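Local structure of dehydrogenase (Thermotoga maritima, 3EZY) at residues 19-22 with 28-31; 51-56 with 60-65; 238-243 with 249-254; 270-273 with 278-281. The protein catalyses the NAD(+)-dependent oxidation of myo-inositol to scyllo-inosose, and thus probably serves a myo-inositol degradation pathway. All blocks are in the same frame, centred on the assembly; numbering follows the deposited sequence. Where two conformers were deposited one is given.

Contact 1: 19-22 with 28-31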
loop_
_atom_site.group_PDB
_atom_site.type_symbol
_atom_site.label_atom_id
_atom_site.label_comp_id
_atom_site.label_asym_id
_atom_site.label_seq_id
_atom_site.Cartn_x
_atom_site.Cartn_y
_atom_site.Cartn_z
ATOM N N GLU A 19 18.859 23.120 -20.205
ATOM C CA GLU A 19 18.411 23.727 -18.943
ATOM C C GLU A 19 19.073 23.079 -17.732
ATOM O O GLU A 19 19.467 23.796 -16.806
ATOM C CB GLU A 19 16.875 23.738 -18.853
ATOM C CG GLU A 19 16.272 24.839 -19.788
ATOM C CD GLU A 19 14.772 24.716 -20.018
ATOM O OE1 GLU A 19 14.130 23.829 -19.400
ATOM O OE2 GLU A 19 14.239 25.508 -20.849
ATOM N N ASN A 20 19.253 21.755 -17.750
ATOM C CA ASN A 20 19.910 21.031 -16.645
ATOM C C ASN A 20 21.365 21.434 -16.445
ATOM O O ASN A 20 21.909 21.300 -15.355
ATOM C CB ASN A 20 19.822 19.498 -16.819
ATOM C CG ASN A 20 18.441 18.925 -16.410
ATOM O OD1 ASN A 20 17.640 19.612 -15.806
ATOM N ND2 ASN A 20 18.186 17.667 -16.739
ATOM N N LEU A 21 22.018 21.905 -17.497
ATOM C CA LEU A 21 23.403 22.313 -17.370
ATOM C C LEU A 21 23.669 23.374 -16.291
ATOM O O LEU A 21 24.749 23.403 -15.734
ATOM C CB LEU A 21 24.023 22.642 -18.721
ATOM C CG LEU A 21 24.409 21.315 -19.411
ATOM C CD1 LEU A 21 24.560 21.444 -20.926
ATOM C CD2 LEU A 21 25.661 20.678 -18.796
ATOM N N LYS A 22 22.681 24.200 -15.945
ATOM C CA LYS A 22 22.807 25.113 -14.794
ATOM C C LYS A 22 22.806 24.382 -13.449
ATOM O O LYS A 22 23.235 24.916 -12.431
ATOM C CB LYS A 22 21.665 26.107 -14.795
ATOM C CG LYS A 22 21.517 26.813 -16.126
ATOM C CD LYS A 22 21.897 25.906 -17.291
ATOM C CE LYS A 22 21.416 26.515 -18.576
ATOM N NZ LYS A 22 21.635 27.991 -18.554
ATOM N N ILE A 28 29.483 23.809 -18.305
ATOM C CA ILE A 28 28.592 24.886 -18.730
ATOM C C ILE A 28 28.056 24.719 -20.124
ATOM O O ILE A 28 28.707 24.154 -20.997
ATOM C CB ILE A 28 29.168 26.333 -18.640
ATOM C CG1 ILE A 28 30.307 26.560 -19.644
ATOM C CG2 ILE A 28 29.518 26.744 -17.190
ATOM C CD1 ILE A 28 30.295 27.957 -20.186
ATOM N N LEU A 29 26.870 25.262 -20.311
ATOM C CA LEU A 29 26.264 25.350 -21.628
ATOM C C LEU A 29 26.939 26.485 -22.398
ATOM O O LEU A 29 26.673 27.645 -22.132
ATOM C CB LEU A 29 24.784 25.668 -21.501
ATOM C CG LEU A 29 24.014 25.761 -22.827
ATOM C CD1 LEU A 29 24.067 24.437 -23.617
ATOM C CD2 LEU A 29 22.602 26.099 -22.494
ATOM N N TYR A 30 27.794 26.132 -23.355
ATOM C CA TYR A 30 28.563 27.126 -24.092
ATOM C C TYR A 30 27.940 27.427 -25.439
ATOM O O TYR A 30 28.014 28.565 -25.912
ATOM C CB TYR A 30 30.011 26.665 -24.282
ATOM C CG TYR A 30 30.816 27.534 -25.218
ATOM C CD1 TYR A 30 31.413 28.697 -24.766
ATOM C CD2 TYR A 30 30.978 27.197 -26.550
ATOM C CE1 TYR A 30 32.148 29.500 -25.609
ATOM C CE2 TYR A 30 31.706 27.993 -27.401
ATOM C CZ TYR A 30 32.294 29.141 -26.921
ATOM O OH TYR A 30 33.043 29.946 -27.765
ATOM N N ALA A 31 27.389 26.405 -26.087
ATOM C CA ALA A 31 26.837 26.573 -27.439
ATOM C C ALA A 31 25.579 25.761 -27.648
ATOM O O ALA A 31 25.432 24.670 -27.111
ATOM C CB ALA A 31 27.875 26.194 -28.512
#
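Lys22, which meets Leu29 across this contact, also supplies its shortest polar link, and that one is weak: Lys22 N lies 3.4 Å from Glu19 O, within the segment 19-22. Between the segments no hydrogen bond forms, and all the side-chain touching is done by carbon. One pairing brings Leu21 CD1 to 4.1 Å from Leu29 CD1, a methyl-to-methyl approach in which the two side chains run at about a right angle. Behind these methyls the stems also come close, with Leu21 CB 4.2 Å from Leu29 CB. The second branch of Leu29 is used separately. With CG anti to the backbone N (chi1 -179°), Leu29 holds CD1 against Leu21 while CD2 reaches Lys22, whose CE stands 4.1 Å away. Lys22 reaches the strand by CE alone, its chain bent at chi2 (33°) and again at chi4, while its base stays well clear of Leu29. Leu21 is further packed by Ile5 of strand 3-8 and by Leu289 and Ile293 of helix 277-298, and Leu29 touches Val7 and Val49. These partners place the contact inside the beta-alpha-beta unit of strand 3-8, helix 12-20 and strand 27-33 in the Rossmann domain. Chemically, the join between 19-22 and 28-31 depends on shape and burial of the two leucines, the lysine adding an aliphatic margin on the exposed side.

Contact 2: 51-56 with 60-65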
loop_
_atom_site.group_PDB
_atom_site.type_symbol
_atom_site.label_atom_id
_atom_site.label_comp_id
_atom_site.label_asym_id
_atom_site.label_seq_id
_atom_site.Cartn_x
_atom_site.Cartn_y
_atom_site.Cartn_z
ATOM N N LYS A 51 27.262 31.003 -27.645
ATOM C CA LYS A 51 27.235 30.796 -29.087
ATOM C C LYS A 51 25.969 30.048 -29.524
ATOM O O LYS A 51 25.554 29.062 -28.902
ATOM C CB LYS A 51 28.458 29.976 -29.508
ATOM C CG LYS A 51 29.779 30.668 -29.225
ATOM C CD LYS A 51 29.945 31.947 -30.084
ATOM C CE LYS A 51 29.415 31.741 -31.507
ATOM N NZ LYS A 51 29.658 32.905 -32.416
ATOM N N ALA A 52 25.368 30.486 -30.611
ATOM C CA ALA A 52 24.246 29.759 -31.154
ATOM C C ALA A 52 24.567 29.535 -32.608
ATOM O O ALA A 52 24.878 30.479 -33.314
ATOM C CB ALA A 52 22.959 30.580 -30.994
ATOM N N TYR A 53 24.488 28.296 -33.070
ATOM C CA TYR A 53 24.861 27.966 -34.443
ATOM C C TYR A 53 23.722 27.336 -35.221
ATOM O O TYR A 53 23.145 26.336 -34.781
ATOM C CB TYR A 53 26.025 26.961 -34.430
ATOM C CG TYR A 53 27.324 27.485 -33.876
ATOM C CD1 TYR A 53 28.114 28.380 -34.622
ATOM C CD2 TYR A 53 27.803 27.052 -32.657
ATOM C CE1 TYR A 53 29.331 28.846 -34.135
ATOM C CE2 TYR A 53 29.011 27.517 -32.153
ATOM C CZ TYR A 53 29.772 28.417 -32.905
ATOM O OH TYR A 53 30.986 28.878 -32.427
ATOM N N LYS A 54 23.434 27.872 -36.404
ATOM C CA LYS A 54 22.471 27.249 -37.313
ATOM C C LYS A 54 22.992 25.934 -37.864
ATOM O O LYS A 54 22.251 24.966 -38.008
ATOM C CB LYS A 54 22.141 28.174 -38.494
ATOM C CG LYS A 54 21.192 29.276 -38.155
ATOM C CD LYS A 54 20.898 30.140 -39.400
ATOM C CE LYS A 54 20.781 29.251 -40.658
ATOM N NZ LYS A 54 19.753 29.814 -41.614
ATOM N N ASP A 55 24.280 25.890 -38.146
ATOM C CA ASP A 55 24.891 24.680 -38.698
ATOM C C ASP A 55 25.582 23.909 -37.578
ATOM O O ASP A 55 26.488 24.426 -36.967
ATOM C CB ASP A 55 25.921 25.116 -39.732
ATOM C CG ASP A 55 26.694 23.950 -40.323
ATOM O OD1 ASP A 55 26.453 22.776 -39.919
ATOM O OD2 ASP A 55 27.551 24.226 -41.199
ATOM N N PRO A 56 25.154 22.672 -37.302
ATOM C CA PRO A 56 25.707 21.948 -36.136
ATOM C C PRO A 56 27.186 21.628 -36.265
ATOM O O PRO A 56 27.871 21.426 -35.243
ATOM C CB PRO A 56 24.932 20.618 -36.122
ATOM C CG PRO A 56 24.286 20.496 -37.488
ATOM C CD PRO A 56 24.067 21.929 -37.970
ATOM N N ILE A 60 30.282 21.694 -33.583
ATOM C CA ILE A 60 31.245 20.631 -33.338
ATOM C C ILE A 60 32.705 21.077 -33.528
ATOM O O ILE A 60 33.592 20.631 -32.800
ATOM C CB ILE A 60 30.922 19.435 -34.254
ATOM C CG1 ILE A 60 29.616 18.776 -33.770
ATOM C CG2 ILE A 60 32.114 18.471 -34.345
ATOM C CD1 ILE A 60 28.908 17.977 -34.820
ATOM N N GLU A 61 32.952 21.945 -34.505
ATOM C CA GLU A 61 34.331 22.400 -34.823
ATOM C C GLU A 61 34.787 23.567 -33.939
ATOM O O GLU A 61 35.974 23.881 -33.869
ATOM C CB GLU A 61 34.445 22.725 -36.328
ATOM C CG GLU A 61 34.313 21.478 -37.240
ATOM C CD GLU A 61 33.851 21.812 -38.660
ATOM O OE1 GLU A 61 34.128 22.931 -39.140
ATOM O OE2 GLU A 61 33.212 20.962 -39.313
ATOM N N ASP A 62 33.847 24.194 -33.228
ATOM C CA ASP A 62 34.212 25.247 -32.277
ATOM C C ASP A 62 35.232 24.749 -31.260
ATOM O O ASP A 62 34.948 23.804 -30.527
ATOM C CB ASP A 62 32.952 25.715 -31.544
ATOM C CG ASP A 62 33.183 26.981 -30.715
ATOM O OD1 ASP A 62 34.259 27.127 -30.095
ATOM O OD2 ASP A 62 32.270 27.833 -30.677
ATOM N N PRO A 63 36.431 25.393 -31.186
ATOM C CA PRO A 63 37.466 24.839 -30.330
ATOM C C PRO A 63 37.173 24.974 -28.875
ATOM O O PRO A 63 37.819 24.327 -28.089
ATOM C CB PRO A 63 38.716 25.670 -30.687
ATOM C CG PRO A 63 38.166 26.919 -31.300
ATOM C CD PRO A 63 36.982 26.435 -32.074
ATOM N N ASN A 64 36.212 25.803 -28.498
ATOM C CA ASN A 64 35.906 25.973 -27.102
ATOM C C ASN A 64 35.026 24.802 -26.629
ATOM O O ASN A 64 34.913 24.551 -25.440
ATOM C CB ASN A 64 35.155 27.307 -26.888
ATOM C CG ASN A 64 36.058 28.520 -27.040
ATOM O OD1 ASN A 64 37.167 28.512 -26.541
ATOM N ND2 ASN A 64 35.580 29.556 -27.712
ATOM N N VAL A 65 34.384 24.120 -27.569
ATOM C CA VAL A 65 33.459 23.009 -27.222
ATOM C C VAL A 65 34.195 21.705 -26.879
ATOM O O VAL A 65 34.872 21.152 -27.710
ATOM C CB VAL A 65 32.453 22.740 -28.377
ATOM C CG1 VAL A 65 31.623 21.439 -28.112
ATOM C CG2 VAL A 65 31.518 23.947 -28.587
#
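The Tyr53 ring meets Asp62 at its edge: carboxylate oxygen OD2 lies in the ring plane, beside the hydroxyl, and the ring and carboxylate planes stand 79° apart. The hydrogen bond runs from Tyr53 OH to Asp62 OD2, but its modelled length of 2.4 Å is very short and the exact value is doubtful. Two torsions bring the groups together: Tyr53 CG is anti to its carbonyl carbon (chi1 -66°), and Asp62 CG is opposite its backbone N (chi1 -170°). The other oxygen is employed too, since Asp62 OD1 accepts from Asn64 N at 2.8 Å, on the anti side and tilted out of the carboxylate plane. This is an Asx turn, and it sits within the type I turn closed by Val65 N to Asp62 O at 3.0 Å. Replacing Asp62 by an alanine would probably leave the Tyr53 hydroxyl without this acceptor and Asn64 N without its side-chain mate. At the other end of the contact Ile60 N donates to Pro56 O at 2.9 Å, the four-residue spacing of an alpha helix, while Ile60 CG1 rests 3.5 Å from the same oxygen. Lys89 NZ takes the carbonyls of Ile60, Asp62 and Val65, tying down the chain as it leaves the helix. Strand 51-53, helix 56-61 and strand 67-70 form the crossover typical of a Rossmann fold, leading from the edge strand to the far side of strand 3-8.

Contact 3: 238-243 with 249-254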
loop_
_atom_site.group_PDB
_atom_site.type_symbol
_atom_site.label_atom_id
_atom_site.label_comp_id
_atom_site.label_asym_id
_atom_site.label_seq_id
_atom_site.Cartn_x
_atom_site.Cartn_y
_atom_site.Cartn_z
ATOM N N ASP A 238 3.035 4.093 -17.038
ATOM C CA ASP A 238 3.084 2.878 -16.258
ATOM C C ASP A 238 4.357 2.194 -16.652
ATOM O O ASP A 238 4.408 1.557 -17.711
ATOM C CB ASP A 238 1.911 1.957 -16.592
ATOM C CG ASP A 238 1.733 0.853 -15.562
ATOM O OD1 ASP A 238 2.699 0.535 -14.836
ATOM O OD2 ASP A 238 0.628 0.285 -15.487
ATOM N N GLN A 239 5.371 2.294 -15.800
ATOM C CA GLN A 239 6.625 1.682 -16.069
ATOM C C GLN A 239 7.086 0.914 -14.826
ATOM O O GLN A 239 7.605 1.507 -13.873
ATOM C CB GLN A 239 7.636 2.764 -16.436
ATOM C CG GLN A 239 7.262 3.442 -17.746
ATOM C CD GLN A 239 8.120 4.632 -18.064
ATOM O OE1 GLN A 239 8.797 5.165 -17.206
ATOM N NE2 GLN A 239 8.126 5.027 -19.310
ATOM N N ARG A 240 6.808 -0.387 -14.800
ATOM C CA ARG A 240 7.153 -1.178 -13.645
ATOM C C ARG A 240 8.195 -2.183 -14.002
ATOM O O ARG A 240 8.254 -2.639 -15.122
ATOM C CB ARG A 240 5.920 -1.904 -13.087
ATOM C CG ARG A 240 4.964 -0.963 -12.318
ATOM C CD ARG A 240 3.694 -1.683 -11.988
ATOM N NE ARG A 240 2.813 -1.683 -13.148
ATOM C CZ ARG A 240 2.043 -2.700 -13.531
ATOM N NH1 ARG A 240 2.096 -3.840 -12.891
ATOM N NH2 ARG A 240 1.238 -2.594 -14.592
ATOM N N ILE A 241 9.013 -2.564 -13.025
ATOM C CA ILE A 241 9.962 -3.657 -13.250
ATOM C C ILE A 241 9.858 -4.630 -12.084
ATOM O O ILE A 241 9.798 -4.215 -10.926
ATOM C CB ILE A 241 11.430 -3.142 -13.317
ATOM C CG1 ILE A 241 11.590 -2.189 -14.513
ATOM C CG2 ILE A 241 12.383 -4.371 -13.380
ATOM C CD1 ILE A 241 12.978 -1.385 -14.584
ATOM N N GLU A 242 9.801 -5.924 -12.385
ATOM C CA GLU A 242 9.908 -6.917 -11.339
ATOM C C GLU A 242 10.955 -7.969 -11.722
ATOM O O GLU A 242 11.061 -8.389 -12.893
ATOM C CB GLU A 242 8.526 -7.573 -11.090
ATOM C CG GLU A 242 8.605 -8.764 -10.210
ATOM C CD GLU A 242 7.330 -9.589 -10.271
ATOM O OE1 GLU A 242 6.264 -8.998 -10.587
ATOM O OE2 GLU A 242 7.432 -10.801 -10.015
ATOM N N VAL A 243 11.720 -8.396 -10.734
ATOM C CA VAL A 243 12.622 -9.554 -10.893
ATOM C C VAL A 243 12.306 -10.626 -9.838
ATOM O O VAL A 243 12.322 -10.365 -8.619
ATOM C CB VAL A 243 14.146 -9.174 -10.802
ATOM C CG1 VAL A 243 15.068 -10.434 -11.102
ATOM C CG2 VAL A 243 14.475 -8.031 -11.768
ATOM N N ARG A 249 11.575 -11.789 -4.398
ATOM C CA ARG A 249 11.075 -10.987 -5.494
ATOM C C ARG A 249 11.364 -9.523 -5.237
ATOM O O ARG A 249 11.357 -9.061 -4.090
ATOM C CB ARG A 249 9.560 -11.203 -5.643
ATOM C CG ARG A 249 8.896 -10.443 -6.828
ATOM C CD ARG A 249 7.335 -10.494 -6.671
ATOM N NE ARG A 249 6.935 -9.429 -5.742
ATOM C CZ ARG A 249 5.751 -9.338 -5.147
ATOM N NH1 ARG A 249 4.809 -10.276 -5.343
ATOM N NH2 ARG A 249 5.527 -8.315 -4.325
ATOM N N ILE A 250 11.603 -8.765 -6.294
ATOM C CA ILE A 250 11.839 -7.339 -6.109
ATOM C C ILE A 250 11.052 -6.551 -7.159
ATOM O O ILE A 250 10.941 -6.977 -8.286
ATOM C CB ILE A 250 13.329 -6.964 -6.113
ATOM C CG1 ILE A 250 13.501 -5.504 -5.611
ATOM C CG2 ILE A 250 13.976 -7.205 -7.482
ATOM C CD1 ILE A 250 14.888 -5.183 -5.112
ATOM N N PHE A 251 10.541 -5.379 -6.795
ATOM C CA PHE A 251 9.604 -4.698 -7.695
ATOM C C PHE A 251 9.859 -3.202 -7.562
ATOM O O PHE A 251 10.175 -2.738 -6.462
ATOM C CB PHE A 251 8.201 -5.106 -7.207
ATOM C CG PHE A 251 7.111 -4.169 -7.553
ATOM C CD1 PHE A 251 6.596 -4.141 -8.849
ATOM C CD2 PHE A 251 6.545 -3.374 -6.585
ATOM C CE1 PHE A 251 5.537 -3.317 -9.193
ATOM C CE2 PHE A 251 5.474 -2.530 -6.910
ATOM C CZ PHE A 251 4.967 -2.514 -8.231
ATOM N N ALA A 252 9.779 -2.450 -8.667
ATOM C CA ALA A 252 9.827 -0.974 -8.583
ATOM C C ALA A 252 8.475 -0.479 -9.146
ATOM O O ALA A 252 8.115 -0.830 -10.267
ATOM C CB ALA A 252 11.012 -0.427 -9.403
ATOM N N ASP A 253 7.729 0.301 -8.357
ATOM C CA ASP A 253 6.421 0.811 -8.757
ATOM C C ASP A 253 6.519 2.208 -9.426
ATOM O O ASP A 253 7.581 2.869 -9.446
ATOM C CB ASP A 253 5.474 0.815 -7.533
ATOM C CG ASP A 253 3.966 0.855 -7.918
ATOM O OD1 ASP A 253 3.597 0.695 -9.106
ATOM O OD2 ASP A 253 3.136 1.029 -6.995
ATOM N N ASN A 254 5.417 2.628 -10.050
ATOM C CA ASN A 254 5.248 3.996 -10.446
ATOM C C ASN A 254 5.289 4.996 -9.290
ATOM O O ASN A 254 5.055 4.652 -8.144
ATOM C CB ASN A 254 3.930 4.150 -11.231
ATOM C CG ASN A 254 3.947 3.317 -12.477
ATOM O OD1 ASN A 254 4.787 3.539 -13.333
ATOM N ND2 ASN A 254 3.131 2.257 -12.519
HETATM O O HOH W 1 8.410 3.974 -12.136
#
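Arg240 and Phe251 lie on neighbouring strands of a beta hairpin, antiparallel at 171°, and the arginine comes to the ring at its edge: Arg240 CD is 3.7 Å from Phe251 CE1, with the guanidinium turned 68° from the ring. That guanidinium grips Asp238 side-on. Arg240 NE meets the syn lone pair of Asp238 OD1 at 2.8 Å, and NH2 reaches OD2, which Tyr235 OH also bonds. Asn254 ND2 bonds to Asp238 OD1 as well, at 2.9 Å from above the carboxylate plane, the amide standing 73° from it, so two donors share that oxygen. Glu242 and Arg249 cross slantwise, with Arg249 CD 3.4 Å from Glu242 OE2; their charged ends pair instead across the assembly, Glu242 with Arg153 and Arg240, and Arg249 with Asp238, all of the third subunit. On the opposite sheet face Ile241, Val243 and Ile250 pack on helices 128-138 and 174-185, and Ala252 meets Val260 of the second subunit, with which the outer strand continues the sheet. Where regular pairing ends, Asn254 OD1 takes Gln239 N at 2.8 Å on an in-plane lone pair, and a water donates to both Gln239 O (3.1 Å) and Asp253 O (3.0 Å).

Contact 4: 270-273 with 278-281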
loop_
_atom_site.group_PDB
_atom_site.type_symbol
_atom_site.label_atom_id
_atom_site.label_comp_id
_atom_site.label_asym_id
_atom_site.label_seq_id
_atom_site.Cartn_x
_atom_site.Cartn_y
_atom_site.Cartn_z
ATOM N N GLY A 270 -5.988 6.886 -4.038
ATOM C CA GLY A 270 -4.638 7.474 -4.034
ATOM C C GLY A 270 -4.497 8.607 -5.031
ATOM O O GLY A 270 -5.408 8.858 -5.796
ATOM N N SER A 271 -3.344 9.286 -5.029
ATOM C CA SER A 271 -3.046 10.382 -5.952
ATOM C C SER A 271 -2.859 9.899 -7.397
ATOM O O SER A 271 -2.541 8.732 -7.625
ATOM C CB SER A 271 -1.762 11.057 -5.477
ATOM O OG SER A 271 -1.506 12.205 -6.232
ATOM N N ARG A 272 -3.033 10.792 -8.371
ATOM C CA ARG A 272 -2.772 10.450 -9.764
ATOM C C ARG A 272 -1.298 10.009 -9.981
ATOM O O ARG A 272 -0.381 10.441 -9.296
ATOM C CB ARG A 272 -3.097 11.669 -10.668
ATOM C CG ARG A 272 -2.119 12.851 -10.484
ATOM C CD ARG A 272 -2.209 13.868 -11.658
ATOM N NE ARG A 272 -1.216 14.953 -11.596
ATOM C CZ ARG A 272 -0.008 14.942 -12.167
ATOM N NH1 ARG A 272 0.438 13.890 -12.858
ATOM N NH2 ARG A 272 0.777 16.011 -12.040
ATOM N N TYR A 273 -1.081 9.168 -10.979
ATOM C CA TYR A 273 0.264 8.774 -11.413
ATOM C C TYR A 273 0.888 9.949 -12.122
ATOM O O TYR A 273 0.170 10.824 -12.638
ATOM C CB TYR A 273 0.167 7.608 -12.428
ATOM C CG TYR A 273 -0.212 6.265 -11.832
ATOM C CD1 TYR A 273 -1.037 6.170 -10.710
ATOM C CD2 TYR A 273 0.255 5.081 -12.406
ATOM C CE1 TYR A 273 -1.350 4.937 -10.167
ATOM C CE2 TYR A 273 -0.048 3.863 -11.888
ATOM C CZ TYR A 273 -0.839 3.769 -10.772
ATOM O OH TYR A 273 -1.135 2.513 -10.276
ATOM N N LEU A 278 8.022 15.973 -18.440
ATOM C CA LEU A 278 9.024 16.598 -17.623
ATOM C C LEU A 278 8.935 16.091 -16.172
ATOM O O LEU A 278 9.953 15.782 -15.577
ATOM C CB LEU A 278 8.897 18.132 -17.705
ATOM C CG LEU A 278 9.957 18.909 -16.909
ATOM C CD1 LEU A 278 11.362 18.716 -17.536
ATOM C CD2 LEU A 278 9.602 20.403 -16.848
ATOM N N GLU A 279 7.731 16.010 -15.591
ATOM C CA GLU A 279 7.650 15.581 -14.194
ATOM C C GLU A 279 8.099 14.133 -14.085
ATOM O O GLU A 279 8.700 13.741 -13.106
ATOM C CB GLU A 279 6.231 15.735 -13.630
ATOM C CG GLU A 279 5.226 14.787 -14.255
ATOM C CD GLU A 279 3.799 14.947 -13.671
ATOM O OE1 GLU A 279 3.632 15.666 -12.671
ATOM O OE2 GLU A 279 2.835 14.390 -14.221
ATOM N N ARG A 280 7.825 13.338 -15.109
ATOM C CA ARG A 280 8.271 11.930 -15.115
ATOM C C ARG A 280 9.801 11.772 -15.239
ATOM O O ARG A 280 10.429 10.976 -14.508
ATOM C CB ARG A 280 7.562 11.119 -16.226
ATOM C CG ARG A 280 8.144 9.698 -16.444
ATOM C CD ARG A 280 7.813 8.823 -15.222
ATOM N NE ARG A 280 8.381 7.475 -15.273
ATOM C CZ ARG A 280 9.657 7.167 -15.010
ATOM N NH1 ARG A 280 10.543 8.123 -14.725
ATOM N NH2 ARG A 280 10.069 5.897 -15.075
ATOM N N TYR A 281 10.398 12.502 -16.178
ATOM C CA TYR A 281 11.739 12.138 -16.645
ATOM C C TYR A 281 12.873 13.062 -16.253
ATOM O O TYR A 281 14.062 12.743 -16.462
ATOM C CB TYR A 281 11.740 12.016 -18.181
ATOM C CG TYR A 281 11.063 10.762 -18.756
ATOM C CD1 TYR A 281 10.041 10.879 -19.671
ATOM C CD2 TYR A 281 11.486 9.470 -18.392
ATOM C CE1 TYR A 281 9.451 9.764 -20.239
ATOM C CE2 TYR A 281 10.908 8.343 -18.932
ATOM C CZ TYR A 281 9.893 8.501 -19.873
ATOM O OH TYR A 281 9.289 7.407 -20.420
#
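At the start of helix 277-298 an ion pair ties the helix to the loop that leads into it: Arg272, on the segment 270-273, grips Glu279 in the helix's first turn. The grip is end-on and bidentate. Arg272 NH1 donates to Glu279 OE2 at 2.8 Å, with an N-H...O angle of 164°, and NH2 donates to OE1 at 2.9 Å. Both acceptors lie near the guanidinium plane, so the carboxylate meets the arginine at its edge, on the syn sides of its oxygens, with the two planes 32° apart. The side chains arrive from opposite directions, each stretched out beyond CG; in Arg272, chi1 of 69° sets CG between the backbone N and the carbonyl carbon, from where the chain extends to the helix. A weak bond from Arg272 NH1 to Tyr273 O, 3.1 Å, gives the guanidinium another hold. OE2 of Glu279 has further donors, the backbone N atoms of Tyr275 and Phe276, so the carboxylate also fastens the chain just ahead of the helix. The helix N-terminus close by probably stabilises the negative charge further. A leucine in place of Arg272 would probably leave Glu279 OE1 without its NH2 mate and give the carboxylate more freedom to turn. The contact is thus a bidentate arginine-carboxylate salt bridge joining a lead-in loop to the first turn of its helix.

Overall arrangement
Contacts 1 and 2 both belong to the Rossmann domain and meet on one parallel sheet, where strands 27-33 and 51-53 are neighbours; Tyr30 bonds to Asn64 and Lys51. Contact 1 is buried and apolar, whereas contact 2, partly buried at the sheet's edge, relies on hydrogen bonds and turns. Contact 3 is also buried but richly polar, its charges compensated within the hairpin and across subunits of the tetramer. Contact 4 lies at the surface and rests on one salt bridge. Contacts 3 and 4 touch, with Gln239 bonded to Tyr281 and Asn254 packed on Tyr273, while contacts 2 and 3 lie farthest apart, their centres about 42 Å from each other.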